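Local coordinates for protein DNA polymerase (Pyrobaculum calidifontis, PDB 5MDN) that probably catalyses template-directed DNA synthesis, adding deoxynucleotides from their triphosphates to a growing strand with release of diphosphate, at residues S414-L419 and S563-K568. Sequence-based numbering, arbitrary orientation.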
loop_
_atom_site.group_PDB
_atom_site.type_symbol
_atom_site.label_atom_id
_atom_site.label_comp_id
_atom_site.label_asym_id
_atom_site.label_seq_id
_atom_site.Cartn_x
_atom_site.Cartn_y
_atom_site.Cartn_z
ATOM N N SER A 414 17.318 12.651 23.936
ATOM C CA SER A 414 16.385 12.034 24.870
ATOM C C SER A 414 15.129 12.886 25.010
ATOM O O SER A 414 15.198 14.119 24.981
ATOM C CB SER A 414 17.035 11.837 26.243
ATOM O OG SER A 414 18.154 10.973 26.156
ATOM N N ASP A 415 13.983 12.215 25.166
ATOM C CA ASP A 415 12.682 12.860 25.327
ATOM C C ASP A 415 12.365 13.783 24.156
ATOM O O ASP A 415 12.564 14.998 24.245
ATOM C CB ASP A 415 12.623 13.640 26.644
ATOM C CG ASP A 415 12.670 12.737 27.861
ATOM O OD1 ASP A 415 12.128 11.613 27.792
ATOM O OD2 ASP A 415 13.245 13.154 28.889
ATOM N N VAL A 416 11.852 13.224 23.062
ATOM C CA VAL A 416 11.619 13.969 21.830
ATOM C C VAL A 416 10.174 13.768 21.401
ATOM O O VAL A 416 9.682 12.634 21.376
ATOM C CB VAL A 416 12.581 13.528 20.709
ATOM C CG1 VAL A 416 12.249 14.236 19.405
ATOM C CG2 VAL A 416 14.025 13.787 21.115
ATOM N N LEU A 417 9.498 14.864 21.065
ATOM C CA LEU A 417 8.157 14.833 20.500
ATOM C C LEU A 417 8.219 15.155 19.013
ATOM O O LEU A 417 8.917 16.088 18.597
ATOM C CB LEU A 417 7.231 15.830 21.206
ATOM C CG LEU A 417 6.989 15.644 22.705
ATOM C CD1 LEU A 417 5.955 16.645 23.200
ATOM C CD2 LEU A 417 6.543 14.223 22.998
ATOM N N VAL A 418 7.487 14.382 18.217
ATOM C CA VAL A 418 7.351 14.622 16.785
ATOM C C VAL A 418 5.985 15.248 16.535
ATOM O O VAL A 418 4.949 14.645 16.843
ATOM C CB VAL A 418 7.525 13.326 15.978
ATOM C CG1 VAL A 418 7.334 13.600 14.494
ATOM C CG2 VAL A 418 8.893 12.722 16.243
ATOM N N LEU A 419 5.979 16.452 15.973
ATOM C CA LEU A 419 4.749 17.185 15.709
ATOM C C LEU A 419 4.361 17.015 14.247
ATOM O O LEU A 419 5.182 17.233 13.350
ATOM C CB LEU A 419 4.913 18.667 16.052
ATOM C CG LEU A 419 5.213 18.973 17.523
ATOM C CD1 LEU A 419 5.629 20.424 17.715
ATOM C CD2 LEU A 419 4.015 18.635 18.394
ATOM N N SER A 563 6.993 17.673 9.060
ATOM C CA SER A 563 7.041 17.537 10.513
ATOM C C SER A 563 8.283 18.233 11.055
ATOM O O SER A 563 9.213 18.559 10.312
ATOM C CB SER A 563 7.029 16.064 10.941
ATOM O OG SER A 563 8.176 15.388 10.465
ATOM N N LEU A 564 8.274 18.488 12.362
ATOM C CA LEU A 564 9.486 18.907 13.056
ATOM C C LEU A 564 9.570 18.217 14.411
ATOM O O LEU A 564 8.551 17.998 15.073
ATOM C CB LEU A 564 9.568 20.441 13.209
ATOM C CG LEU A 564 8.427 21.346 13.688
ATOM C CD1 LEU A 564 8.045 21.111 15.139
ATOM C CD2 LEU A 564 8.820 22.801 13.478
ATOM N N PHE A 565 10.789 17.863 14.807
ATOM C CA PHE A 565 11.045 17.177 16.067
ATOM C C PHE A 565 11.476 18.209 17.100
ATOM O O PHE A 565 12.350 19.036 16.826
ATOM C CB PHE A 565 12.130 16.106 15.915
ATOM C CG PHE A 565 11.757 14.943 15.016
ATOM C CD1 PHE A 565 10.866 15.089 13.963
ATOM C CD2 PHE A 565 12.328 13.698 15.225
ATOM C CE1 PHE A 565 10.544 14.020 13.147
ATOM C CE2 PHE A 565 12.009 12.625 14.414
ATOM C CZ PHE A 565 11.116 12.787 13.374
ATOM N N VAL A 566 10.869 18.159 18.286
ATOM C CA VAL A 566 11.173 19.105 19.353
ATOM C C VAL A 566 11.365 18.349 20.661
ATOM O O VAL A 566 10.898 17.221 20.833
ATOM C CB VAL A 566 10.079 20.186 19.519
ATOM C CG1 VAL A 566 9.942 21.011 18.248
ATOM C CG2 VAL A 566 8.748 19.548 19.892
ATOM N N LYS A 567 12.067 18.996 21.587
ATOM C CA LYS A 567 12.288 18.423 22.906
ATOM C C LYS A 567 11.017 18.518 23.742
ATOM O O LYS A 567 10.304 19.526 23.706
ATOM C CB LYS A 567 13.443 19.143 23.605
ATOM C CG LYS A 567 13.859 18.524 24.929
ATOM C CD LYS A 567 14.641 17.236 24.722
ATOM C CE LYS A 567 16.134 17.490 24.610
ATOM N NZ LYS A 567 16.844 17.074 25.856
ATOM N N LYS A 568 10.735 17.460 24.498
ATOM C CA LYS A 568 9.506 17.388 25.280
ATOM C C LYS A 568 9.566 18.367 26.448
ATOM O O LYS A 568 10.487 18.311 27.269
ATOM C CB LYS A 568 9.289 15.965 25.788
ATOM C CG LYS A 568 8.004 15.763 26.579
ATOM C CD LYS A 568 7.887 14.326 27.068
ATOM C CE LYS A 568 6.621 14.099 27.879
ATOM N NZ LYS A 568 5.405 14.039 27.022
#
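Val418 sets its CG2 methyl over the centre of the Phe565 ring, 3.5 Å from the centroid and only 5° off the ring normal, a CH-pi contact. The two residues form a non-hydrogen-bonded pair in the antiparallel palm sheet of a family B polymerase, where strand 416-420 lies between 563-567 and 588-593; strand 416-420 leads into motif A of the family and strand 563-567 leaves the motif C turn. A branched valine suits the place because it has a second methyl: CG1, anti to the backbone N (chi1 178°), reaches Phe565 CE1 at 3.5 Å. Tyr558 and Tyr605 pack edge-to-face with the same ring, so an alanine in place of Phe565 would probably leave the Val418 methyls without their aromatic platform and open a gap beside both tyrosines.

On the other face of the sheet the branched leucine and valine side chains pack together: Leu419 CD1 meets Leu564 CD1 at 3.6 Å and also touches Val566 CG2. Leu417 and Val566 are a hydrogen-bonded pair, with Leu417 N to Val566 O 2.8 Å and Val566 N to Leu417 O 2.9 Å.

Toward the polar edge, Lys568, just past the strand, lays its aliphatic CB and CG against Leu417; a lysine suits this exposed place, its methylenes covering the leucine while its amino group makes a weak, long ion pair with Asp592. Asp415 sends OD1 to Arg610 in a salt bridge, while its carbonyl O accepts Lys568 N at 3.1 Å.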